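PDB 2YR1: 3-dehydroquinate dehydratase from Geobacillus kaustophilus, which probably catalyses the cis-dehydration of 3-dehydroquinate to 3-dehydroshikimate, the third step of the chorismate pathway that leads to the aromatic amino acids. Local coordinates for residues R86-G91 / S145-F149; L122-I128 / Q164-Y168; A24-G28 / N232-A236; G212-R216 / P237-P241. All coordinates share one frame; numbering follows the deposited sequence.

Interaction 1 (R86-G91 / S145-F149); sequences RSEREG and SRHYF
Ser145, on strand 141-148, sets its OG 4.1 Å from Arg86 NH1, too far to bond; the hydroxyl is hydrogen-bonded to Asp119 and, within the strand, to His147, whose NE2 is 3.2 Å from Ser145 OG. Arg146 turns its CB from the loop, yet its CD passes within 4.3 Å of Glu90 OE2. The backbone His147 N donates to Glu90 OE1 (2.9 Å) in a bent bond of 135° that reaches the carboxylate from above its plane, and the same OE1 lies in the plane of the imidazole at its edge, 3.0 Å from His147 CD2. With CG beside the backbone N (chi1 -49°), the ring faces Arg86, whose guanidinium lies over it, the planes 27° apart and Arg86 CZ 3.2 Å from His147 NE2; Arg86 CD adds a CH-pi contact to the same ring. Replacing His147 by alanine would probably uncover one face of the Arg86 guanidinium and cost Ser145 OG the donor at NE2. At Phe149, Gly91 CA lies over one face of the ring in a CH-pi contact, 4.0 Å from the Phe149 ring centroid; a side chain on Gly91 would strike Phe149 CE2. The imidazole, predicted to be the proton donor and acceptor, is thus packed at one face and one edge and bonded at NE2 beside the predicted Schiff-base Lys174, consistent with proton transfer from a fixed place.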
loop_
_atom_site.group_PDB
_atom_site.type_symbol
_atom_site.label_atom_id
_atom_site.label_comp_id
_atom_site.label_asym_id
_atom_site.label_seq_id
_atom_site.Cartn_x
_atom_site.Cartn_y
_atom_site.Cartn_z
ATOM N N ARG A 86 -24.965 2.680 12.914
ATOM C CA ARG A 86 -24.947 2.643 11.460
ATOM C C ARG A 86 -26.328 2.439 10.846
ATOM O O ARG A 86 -27.044 1.516 11.207
ATOM C CB ARG A 86 -24.001 1.530 10.974
ATOM C CG ARG A 86 -23.800 1.476 9.449
ATOM C CD ARG A 86 -22.839 2.565 8.966
ATOM N NE ARG A 86 -21.487 2.372 9.496
ATOM C CZ ARG A 86 -20.848 3.234 10.284
ATOM N NH1 ARG A 86 -21.429 4.370 10.647
ATOM N NH2 ARG A 86 -19.618 2.955 10.714
ATOM N N SER A 87 -26.698 3.318 9.924
ATOM C CA SER A 87 -27.975 3.209 9.238
ATOM C C SER A 87 -28.014 1.845 8.557
ATOM O O SER A 87 -26.968 1.207 8.386
ATOM C CB SER A 87 -28.094 4.294 8.178
ATOM O OG SER A 87 -29.118 3.963 7.265
ATOM N N GLU A 88 -29.207 1.394 8.169
ATOM C CA GLU A 88 -29.323 0.103 7.503
ATOM C C GLU A 88 -28.969 0.307 6.040
ATOM O O GLU A 88 -28.383 -0.572 5.398
ATOM C CB GLU A 88 -30.744 -0.456 7.638
ATOM C CG GLU A 88 -30.871 -1.935 7.262
ATOM C CD GLU A 88 -32.191 -2.543 7.727
ATOM O OE1 GLU A 88 -33.226 -1.855 7.602
ATOM O OE2 GLU A 88 -32.195 -3.702 8.207
ATOM N N ARG A 89 -29.313 1.484 5.524
ATOM C CA ARG A 89 -29.029 1.832 4.141
ATOM C C ARG A 89 -27.528 2.006 3.898
ATOM O O ARG A 89 -27.106 2.266 2.772
ATOM C CB ARG A 89 -29.751 3.127 3.766
ATOM C CG ARG A 89 -29.301 4.336 4.557
ATOM C CD ARG A 89 -30.113 5.567 4.189
ATOM N NE ARG A 89 -29.652 6.200 2.955
ATOM C CZ ARG A 89 -30.380 7.054 2.244
ATOM N NH1 ARG A 89 -31.604 7.363 2.647
ATOM N NH2 ARG A 89 -29.883 7.619 1.147
ATOM N N GLU A 90 -26.726 1.867 4.950
ATOM C CA GLU A 90 -25.287 2.018 4.815
ATOM C C GLU A 90 -24.516 0.887 5.486
ATOM O O GLU A 90 -23.463 1.109 6.095
ATOM C CB GLU A 90 -24.853 3.385 5.355
ATOM C CG GLU A 90 -25.218 4.534 4.408
ATOM C CD GLU A 90 -24.585 5.870 4.784
ATOM O OE1 GLU A 90 -23.402 5.886 5.195
ATOM O OE2 GLU A 90 -25.269 6.910 4.649
ATOM N N GLY A 91 -25.055 -0.328 5.365
ATOM C CA GLY A 91 -24.415 -1.506 5.930
ATOM C C GLY A 91 -24.777 -1.830 7.367
ATOM O O GLY A 91 -24.337 -2.844 7.922
ATOM N N SER A 145 -19.950 10.684 8.468
ATOM C CA SER A 145 -19.590 9.685 7.489
ATOM C C SER A 145 -20.555 9.395 6.363
ATOM O O SER A 145 -21.705 9.846 6.347
ATOM C CB SER A 145 -19.272 8.383 8.224
ATOM O OG SER A 145 -20.384 7.929 8.979
ATOM N N ARG A 146 -20.045 8.604 5.427
ATOM C CA ARG A 146 -20.754 8.167 4.244
ATOM C C ARG A 146 -20.149 6.815 3.906
ATOM O O ARG A 146 -18.923 6.688 3.874
ATOM C CB ARG A 146 -20.486 9.110 3.080
ATOM C CG ARG A 146 -21.425 8.920 1.906
ATOM C CD ARG A 146 -22.810 9.488 2.238
ATOM N NE ARG A 146 -23.475 10.053 1.062
ATOM C CZ ARG A 146 -24.018 9.328 0.091
ATOM N NH1 ARG A 146 -23.983 8.005 0.161
ATOM N NH2 ARG A 146 -24.578 9.928 -0.955
ATOM N N HIS A 147 -21.000 5.823 3.655
ATOM C CA HIS A 147 -20.543 4.490 3.297
ATOM C C HIS A 147 -21.198 4.027 1.981
ATOM O O HIS A 147 -22.424 4.074 1.828
ATOM C CB HIS A 147 -20.864 3.508 4.432
ATOM C CG HIS A 147 -20.432 3.991 5.789
ATOM N ND1 HIS A 147 -19.287 3.545 6.416
ATOM C CD2 HIS A 147 -20.976 4.909 6.622
ATOM C CE1 HIS A 147 -19.145 4.167 7.572
ATOM N NE2 HIS A 147 -20.156 5.002 7.721
ATOM N N TYR A 148 -20.372 3.594 1.032
ATOM C CA TYR A 148 -20.853 3.100 -0.259
ATOM C C TYR A 148 -20.587 1.596 -0.337
ATOM O O TYR A 148 -19.482 1.187 -0.649
ATOM C CB TYR A 148 -20.113 3.800 -1.395
ATOM C CG TYR A 148 -20.440 5.267 -1.481
ATOM C CD1 TYR A 148 -21.682 5.691 -1.947
ATOM C CD2 TYR A 148 -19.530 6.231 -1.049
ATOM C CE1 TYR A 148 -22.012 7.043 -1.981
ATOM C CE2 TYR A 148 -19.851 7.591 -1.078
ATOM C CZ TYR A 148 -21.094 7.984 -1.546
ATOM O OH TYR A 148 -21.414 9.310 -1.582
ATOM N N PHE A 149 -21.598 0.779 -0.058
ATOM C CA PHE A 149 -21.417 -0.677 -0.071
ATOM C C PHE A 149 -21.591 -1.357 -1.420
ATOM O O PHE A 149 -21.167 -2.501 -1.592
ATOM C CB PHE A 149 -22.354 -1.334 0.943
ATOM C CG PHE A 149 -21.764 -1.465 2.325
ATOM C CD1 PHE A 149 -21.237 -2.680 2.757
ATOM C CD2 PHE A 149 -21.705 -0.366 3.178
ATOM C CE1 PHE A 149 -20.657 -2.802 4.018
ATOM C CE2 PHE A 149 -21.124 -0.473 4.448
ATOM C CZ PHE A 149 -20.598 -1.690 4.869
#

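Interaction 2 (L122-I128 / Q164-Y168); sequences LAYGERI and QAERY
Tyr168, just past the end of helix 155-167, lays one face of its ring against the segment 122-128. Ile128 CD1 comes down over that face in a CH-pi contact, 4.0 Å from the Tyr168 ring centroid and 27° off the normal, the two side chains crossing at about a right angle. Gly125 O lies over the same face, though its place is less sure, and Gly125 CA is 3.6 Å from Tyr168 OH. Leu122 takes the edge, its CG near the ring plane and 4.2 Å from Tyr168 CE1. The Arg167 guanidinium is met in its own plane by Gln164 OE1, 3.0 Å from Arg167 NH1.

Leu122 carries the rest. Its CG stands opposite the backbone N (chi1 -175°), which sends CD1 across to the helix, 3.3 Å from Ala165 N, and CD1 also lies 3.8 Å from both Ala165 CB and Gln164 CB. No hydrogen bond spans the two segments, so van der Waals packing, mostly apolar, joins them. Leu122 and Ala165 both touch Val144 of strand 141-148, so this end of the contact lies against the barrel strand. Packing of this kind, between the loop leading into helix 127-137 and the end of helix 155-167 outside a parallel strand, is that of the helical layer of a TIM barrel.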
loop_
_atom_site.group_PDB
_atom_site.type_symbol
_atom_site.label_atom_id
_atom_site.label_comp_id
_atom_site.label_asym_id
_atom_site.label_seq_id
_atom_site.Cartn_x
_atom_site.Cartn_y
_atom_site.Cartn_z
ATOM N N LEU A 122 -23.735 11.718 6.940
ATOM C CA LEU A 122 -23.828 12.971 6.203
ATOM C C LEU A 122 -25.175 13.002 5.504
ATOM O O LEU A 122 -25.779 14.057 5.338
ATOM C CB LEU A 122 -22.708 13.088 5.155
ATOM C CG LEU A 122 -22.711 14.458 4.449
ATOM C CD1 LEU A 122 -21.309 14.875 4.094
ATOM C CD2 LEU A 122 -23.583 14.401 3.205
ATOM N N ALA A 123 -25.652 11.825 5.115
ATOM C CA ALA A 123 -26.926 11.714 4.423
ATOM C C ALA A 123 -28.064 12.416 5.154
ATOM O O ALA A 123 -29.080 12.733 4.547
ATOM C CB ALA A 123 -27.274 10.246 4.205
ATOM N N TYR A 124 -27.899 12.664 6.449
ATOM C CA TYR A 124 -28.946 13.328 7.228
ATOM C C TYR A 124 -28.882 14.849 7.136
ATOM O O TYR A 124 -29.494 15.553 7.942
ATOM C CB TYR A 124 -28.889 12.886 8.696
ATOM C CG TYR A 124 -29.124 11.402 8.904
ATOM C CD1 TYR A 124 -29.153 10.855 10.185
ATOM C CD2 TYR A 124 -29.302 10.538 7.816
ATOM C CE1 TYR A 124 -29.352 9.480 10.384
ATOM C CE2 TYR A 124 -29.501 9.168 8.001
ATOM C CZ TYR A 124 -29.525 8.647 9.286
ATOM O OH TYR A 124 -29.725 7.297 9.472
ATOM N N GLY A 125 -28.143 15.333 6.137
ATOM C CA GLY A 125 -27.989 16.757 5.883
ATOM C C GLY A 125 -28.262 17.751 7.000
ATOM O O GLY A 125 -27.515 17.826 7.977
ATOM N N GLU A 126 -29.328 18.530 6.842
ATOM C CA GLU A 126 -29.698 19.545 7.829
ATOM C C GLU A 126 -29.879 18.983 9.232
ATOM O O GLU A 126 -29.585 19.657 10.221
ATOM C CB GLU A 126 -30.994 20.245 7.420
ATOM C CG GLU A 126 -32.140 19.293 7.144
ATOM C CD GLU A 126 -33.492 19.861 7.531
ATOM O OE1 GLU A 126 -33.778 21.029 7.183
ATOM O OE2 GLU A 126 -34.274 19.132 8.179
ATOM N N ARG A 127 -30.365 17.752 9.326
ATOM C CA ARG A 127 -30.583 17.158 10.633
ATOM C C ARG A 127 -29.276 16.962 11.377
ATOM O O ARG A 127 -29.279 16.563 12.537
ATOM C CB ARG A 127 -31.311 15.828 10.495
ATOM C CG ARG A 127 -32.674 15.958 9.842
ATOM C CD ARG A 127 -33.390 14.618 9.825
ATOM N NE ARG A 127 -32.728 13.631 8.972
ATOM C CZ ARG A 127 -32.827 13.594 7.644
ATOM N NH1 ARG A 127 -33.566 14.495 7.008
ATOM N NH2 ARG A 127 -32.193 12.647 6.956
ATOM N N ILE A 128 -28.160 17.236 10.704
ATOM C CA ILE A 128 -26.858 17.083 11.339
ATOM C C ILE A 128 -26.648 18.186 12.371
ATOM O O ILE A 128 -26.071 17.947 13.431
ATOM C CB ILE A 128 -25.703 17.103 10.301
ATOM C CG1 ILE A 128 -25.839 15.910 9.343
ATOM C CG2 ILE A 128 -24.361 17.000 11.023
ATOM C CD1 ILE A 128 -24.907 15.952 8.128
ATOM N N GLN A 164 -18.385 18.469 2.210
ATOM C CA GLN A 164 -19.680 18.750 2.824
ATOM C C GLN A 164 -19.691 18.369 4.308
ATOM O O GLN A 164 -20.261 19.080 5.141
ATOM C CB GLN A 164 -20.779 17.991 2.073
ATOM C CG GLN A 164 -22.166 18.594 2.209
ATOM C CD GLN A 164 -22.362 19.785 1.293
ATOM O OE1 GLN A 164 -21.719 20.824 1.454
ATOM N NE2 GLN A 164 -23.244 19.634 0.313
ATOM N N ALA A 165 -19.070 17.239 4.634
ATOM C CA ALA A 165 -19.011 16.794 6.015
ATOM C C ALA A 165 -18.380 17.917 6.844
ATOM O O ALA A 165 -18.880 18.272 7.911
ATOM C CB ALA A 165 -18.188 15.521 6.122
ATOM N N GLU A 166 -17.284 18.482 6.340
ATOM C CA GLU A 166 -16.621 19.568 7.036
ATOM C C GLU A 166 -17.558 20.774 7.054
ATOM O O GLU A 166 -17.647 21.457 8.057
ATOM C CB GLU A 166 -15.295 19.938 6.353
ATOM C CG GLU A 166 -14.560 21.088 7.053
ATOM C CD GLU A 166 -13.310 21.515 6.300
ATOM O OE1 GLU A 166 -13.402 21.744 5.080
ATOM O OE2 GLU A 166 -12.240 21.613 6.926
ATOM N N ARG A 167 -18.262 21.021 5.952
ATOM C CA ARG A 167 -19.213 22.142 5.886
ATOM C C ARG A 167 -20.286 22.040 6.990
ATOM O O ARG A 167 -20.708 23.062 7.554
ATOM C CB ARG A 167 -19.922 22.181 4.530
ATOM C CG ARG A 167 -19.016 22.341 3.326
ATOM C CD ARG A 167 -19.193 23.696 2.663
ATOM N NE ARG A 167 -18.337 23.842 1.490
ATOM C CZ ARG A 167 -18.482 23.163 0.352
ATOM N NH1 ARG A 167 -19.462 22.276 0.209
ATOM N NH2 ARG A 167 -17.632 23.365 -0.644
ATOM N N TYR A 168 -20.723 20.815 7.298
ATOM C CA TYR A 168 -21.743 20.595 8.331
ATOM C C TYR A 168 -21.205 20.617 9.758
ATOM O O TYR A 168 -21.934 20.333 10.705
ATOM C CB TYR A 168 -22.472 19.268 8.100
ATOM C CG TYR A 168 -23.462 19.284 6.962
ATOM C CD1 TYR A 168 -23.365 18.360 5.920
ATOM C CD2 TYR A 168 -24.525 20.193 6.939
ATOM C CE1 TYR A 168 -24.294 18.333 4.890
ATOM C CE2 TYR A 168 -25.469 20.176 5.903
ATOM C CZ TYR A 168 -25.343 19.238 4.883
ATOM O OH TYR A 168 -26.271 19.183 3.863
#

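Interaction 3 (A24-G28 / N232-A236); sequences APVVG and NQSSA
A water-bridged, largely van der Waals contact brings Pro25 and Val27, at the end of strand 21-26, against Gln233 and Ser235 of the loop that follows strand 226-228. It lies where the first and last strands of the TIM barrel run side by side. Pro25 presses its ring on Ser235: Pro25 CB is 3.4 Å from Ser235 OG and 3.5 Å from Ser235 CB, the latter tight for two carbons. With chi1 71°, Ser235 OG sits between the backbone N and the carbonyl carbon, where it meets both CB and CG of Pro25. Val27 straddles the loop with its two methyls. CG1 rests beside the CB of Ser235, while CG2 stands over the flat face of the Gln233 amide, 3.2 Å from Gln233 CD, the two side chains crossing at about a right angle.

No direct hydrogen bond joins the segments; two waters do the work. Both donate to Pro25 O. Water 1, 2.9 Å from Pro25 O, accepts from Gln233 N at 3.1 Å. Water 2, 2.7 Å from Pro25 O, accepts from Asn232 N at 2.8 Å and gives its other proton to Gln233 O at 3.0 Å. Ser235, predicted to bind 3-dehydroquinate, is held further by Arg52, which bonds its O. One strand carbonyl thus takes two bonds and, through water, meets the polar backbone atoms of two consecutive loop residues, so the loop carrying this predicted substrate-binding serine is tied to the strand without a direct backbone pair.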
loop_
_atom_site.group_PDB
_atom_site.type_symbol
_atom_site.label_atom_id
_atom_site.label_comp_id
_atom_site.label_asym_id
_atom_site.label_seq_id
_atom_site.Cartn_x
_atom_site.Cartn_y
_atom_site.Cartn_z
ATOM N N ALA A 24 -10.999 -0.427 16.841
ATOM C CA ALA A 24 -11.535 -1.789 16.820
ATOM C C ALA A 24 -13.020 -1.785 17.191
ATOM O O ALA A 24 -13.410 -1.216 18.203
ATOM C CB ALA A 24 -10.739 -2.673 17.788
ATOM N N PRO A 25 -13.864 -2.441 16.382
ATOM C CA PRO A 25 -15.292 -2.466 16.682
ATOM C C PRO A 25 -15.699 -3.520 17.703
ATOM O O PRO A 25 -15.073 -4.558 17.829
ATOM C CB PRO A 25 -15.904 -2.768 15.332
ATOM C CG PRO A 25 -14.940 -3.805 14.817
ATOM C CD PRO A 25 -13.599 -3.142 15.113
ATOM N N VAL A 26 -16.760 -3.224 18.432
ATOM C CA VAL A 26 -17.316 -4.156 19.394
ATOM C C VAL A 26 -18.742 -4.288 18.899
ATOM O O VAL A 26 -19.471 -3.294 18.828
ATOM C CB VAL A 26 -17.353 -3.591 20.824
ATOM C CG1 VAL A 26 -18.143 -4.532 21.721
ATOM C CG2 VAL A 26 -15.955 -3.425 21.363
ATOM N N VAL A 27 -19.120 -5.497 18.498
ATOM C CA VAL A 27 -20.469 -5.749 18.025
ATOM C C VAL A 27 -21.054 -6.772 18.983
ATOM O O VAL A 27 -20.471 -7.836 19.221
ATOM C CB VAL A 27 -20.499 -6.312 16.577
ATOM C CG1 VAL A 27 -19.892 -5.308 15.609
ATOM C CG2 VAL A 27 -19.755 -7.629 16.507
ATOM N N GLY A 28 -22.192 -6.427 19.563
ATOM C CA GLY A 28 -22.834 -7.324 20.500
ATOM C C GLY A 28 -24.331 -7.121 20.454
ATOM O O GLY A 28 -24.815 -6.012 20.659
ATOM N N ASN A 232 -11.848 -8.430 17.956
ATOM C CA ASN A 232 -12.582 -9.636 18.333
ATOM C C ASN A 232 -13.424 -10.057 17.145
ATOM O O ASN A 232 -13.212 -11.127 16.568
ATOM C CB ASN A 232 -13.508 -9.409 19.537
ATOM C CG ASN A 232 -14.248 -10.691 19.952
ATOM O OD1 ASN A 232 -13.650 -11.610 20.511
ATOM N ND2 ASN A 232 -15.539 -10.758 19.655
ATOM N N GLN A 233 -14.381 -9.209 16.782
ATOM C CA GLN A 233 -15.264 -9.497 15.658
ATOM C C GLN A 233 -15.106 -8.464 14.555
ATOM O O GLN A 233 -14.536 -7.402 14.769
ATOM C CB GLN A 233 -16.720 -9.526 16.127
ATOM C CG GLN A 233 -17.567 -10.587 15.433
ATOM C CD GLN A 233 -18.964 -10.707 16.022
ATOM O OE1 GLN A 233 -19.128 -10.871 17.236
ATOM N NE2 GLN A 233 -19.983 -10.633 15.160
ATOM N N SER A 234 -15.613 -8.787 13.371
ATOM C CA SER A 234 -15.549 -7.892 12.223
ATOM C C SER A 234 -16.863 -7.121 12.157
ATOM O O SER A 234 -17.930 -7.694 12.383
ATOM C CB SER A 234 -15.355 -8.706 10.934
ATOM O OG SER A 234 -15.368 -7.881 9.776
ATOM N N SER A 235 -16.792 -5.825 11.858
ATOM C CA SER A 235 -18.005 -5.009 11.758
ATOM C C SER A 235 -18.192 -4.560 10.315
ATOM O O SER A 235 -19.192 -3.931 9.976
ATOM C CB SER A 235 -17.914 -3.776 12.665
ATOM O OG SER A 235 -16.981 -2.839 12.148
ATOM N N ALA A 236 -17.212 -4.884 9.474
ATOM C CA ALA A 236 -17.238 -4.524 8.061
ATOM C C ALA A 236 -16.256 -5.397 7.255
ATOM O O ALA A 236 -15.232 -5.829 7.766
ATOM C CB ALA A 236 -16.882 -3.042 7.893
HETATM O O HOH W 1 -15.871 -7.233 18.704
HETATM O O HOH W 2 -13.050 -6.127 16.980
#

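Interaction 4 (G212-R216 / P237-P241); sequences GAITR and PGQIP
The first turn of helix 213-218 faces the loop 237-241 with Ala213 and Gly238 closest, their CA atoms 6.0 Å apart, at the mouth of the TIM barrel, and Gly238 takes a positive phi (90°) that suits a glycine. Arg216 bridges the gap. Its chain runs straight from CG to NE and carries the guanidinium to the loop backbone, where NH2 donates to Pro237 O (3.0 Å, 152°); the donor stands above the carbonyl plane. Gln239 covers one face, its CG over the centre of the guanidinium, 3.9 Å from Arg216 CZ, with its amide plane turned 90° to the arginine's. That amide is held by Ser235, whose backbone N bonds Gln239 OE1. Arg216 and Gln239 are both predicted to bind 3-dehydroquinate, so the contact probably forms part of the wall of the substrate pocket. A methionine in place of Arg216 would probably leave Pro237 O without this donor and strip the pocket of a positive charge. Ile240 and Ala213 also pack on Tyr255 and Ser256, respectively, of the second subunit. Water 3 lies in the guanidinium plane, accepting from Arg216 NH2 at 3.3 Å and, weakly, from Gln239 NE2 at 3.5 Å.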
loop_
_atom_site.group_PDB
_atom_site.type_symbol
_atom_site.label_atom_id
_atom_site.label_comp_id
_atom_site.label_asym_id
_atom_site.label_seq_id
_atom_site.Cartn_x
_atom_site.Cartn_y
_atom_site.Cartn_z
ATOM N N GLY A 212 -9.632 -3.932 -0.925
ATOM C CA GLY A 212 -9.290 -2.743 -0.169
ATOM C C GLY A 212 -8.352 -2.903 1.016
ATOM O O GLY A 212 -8.083 -1.932 1.729
ATOM N N ALA A 213 -7.833 -4.106 1.232
ATOM C CA ALA A 213 -6.946 -4.318 2.363
ATOM C C ALA A 213 -5.805 -3.306 2.397
ATOM O O ALA A 213 -5.496 -2.747 3.454
ATOM C CB ALA A 213 -6.377 -5.736 2.337
ATOM N N ILE A 214 -5.187 -3.061 1.246
ATOM C CA ILE A 214 -4.056 -2.135 1.196
ATOM C C ILE A 214 -4.390 -0.785 1.794
ATOM O O ILE A 214 -3.525 -0.132 2.397
ATOM C CB ILE A 214 -3.518 -1.913 -0.260
ATOM C CG1 ILE A 214 -2.239 -1.066 -0.220
ATOM C CG2 ILE A 214 -4.564 -1.179 -1.119
ATOM C CD1 ILE A 214 -1.063 -1.708 0.553
ATOM N N THR A 215 -5.643 -0.370 1.634
ATOM C CA THR A 215 -6.061 0.925 2.144
ATOM C C THR A 215 -6.107 1.013 3.666
ATOM O O THR A 215 -5.945 2.099 4.238
ATOM C CB THR A 215 -7.407 1.329 1.536
ATOM O OG1 THR A 215 -7.489 2.749 1.514
ATOM C CG2 THR A 215 -8.564 0.784 2.337
ATOM N N ARG A 216 -6.306 -0.122 4.325
ATOM C CA ARG A 216 -6.348 -0.159 5.780
ATOM C C ARG A 216 -4.932 -0.147 6.357
ATOM O O ARG A 216 -4.718 0.219 7.512
ATOM C CB ARG A 216 -7.095 -1.430 6.256
ATOM C CG ARG A 216 -8.510 -1.549 5.722
ATOM C CD ARG A 216 -9.239 -2.759 6.323
ATOM N NE ARG A 216 -10.634 -2.869 5.908
ATOM C CZ ARG A 216 -11.625 -2.106 6.365
ATOM N NH1 ARG A 216 -11.387 -1.159 7.259
ATOM N NH2 ARG A 216 -12.869 -2.301 5.945
ATOM N N PRO A 237 -16.571 -5.653 5.976
ATOM C CA PRO A 237 -15.734 -6.470 5.087
ATOM C C PRO A 237 -14.292 -5.989 4.895
ATOM O O PRO A 237 -14.034 -4.806 4.677
ATOM C CB PRO A 237 -16.528 -6.475 3.776
ATOM C CG PRO A 237 -17.323 -5.194 3.847
ATOM C CD PRO A 237 -17.780 -5.191 5.274
ATOM N N GLY A 238 -13.350 -6.917 5.001
ATOM C CA GLY A 238 -11.953 -6.565 4.805
ATOM C C GLY A 238 -11.135 -6.122 6.005
ATOM O O GLY A 238 -9.960 -5.810 5.853
ATOM N N GLN A 239 -11.730 -6.086 7.194
ATOM C CA GLN A 239 -10.972 -5.680 8.371
ATOM C C GLN A 239 -9.965 -6.791 8.710
ATOM O O GLN A 239 -10.299 -7.971 8.708
ATOM C CB GLN A 239 -11.916 -5.403 9.556
ATOM C CG GLN A 239 -12.951 -4.282 9.302
ATOM C CD GLN A 239 -13.806 -3.966 10.524
ATOM O OE1 GLN A 239 -13.976 -4.808 11.413
ATOM N NE2 GLN A 239 -14.368 -2.755 10.565
ATOM N N ILE A 240 -8.736 -6.380 9.004
ATOM C CA ILE A 240 -7.611 -7.260 9.317
ATOM C C ILE A 240 -7.337 -7.309 10.812
ATOM O O ILE A 240 -7.557 -6.325 11.516
ATOM C CB ILE A 240 -6.323 -6.739 8.614
ATOM C CG1 ILE A 240 -6.488 -6.838 7.107
ATOM C CG2 ILE A 240 -5.086 -7.487 9.071
ATOM C CD1 ILE A 240 -7.471 -5.887 6.565
ATOM N N PRO A 241 -6.860 -8.462 11.315
ATOM C CA PRO A 241 -6.553 -8.600 12.737
ATOM C C PRO A 241 -5.554 -7.543 13.192
ATOM O O PRO A 241 -4.506 -7.312 12.566
ATOM C CB PRO A 241 -5.997 -10.019 12.832
ATOM C CG PRO A 241 -6.832 -10.746 11.820
ATOM C CD PRO A 241 -6.824 -9.778 10.647
HETATM O O HOH W 3 -14.488 -0.391 8.053
#

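Overall arrangement
The four contacts are spread round one TIM barrel of parallel strands. Along the chain, interactions 1 and 2 cross and both lie inside the long loop closed by interaction 3, which crosses interaction 4. Interaction 2 belongs to the outer helical layer; its centre is about 14 Å from that of interaction 1, which it touches through the backbone pair Ser145 and Leu122. Interactions 3 and 4 share the loop after strand 226-228, their centres about 13 Å apart, and meet at Gln239. Phe149 packs on Pro237, joining interactions 1 and 4. Interactions 1, 3 and 4 carry predicted substrate-binding and catalytic residues of one site, whereas the centre of interaction 2 lies about 27 Å from that of interaction 4.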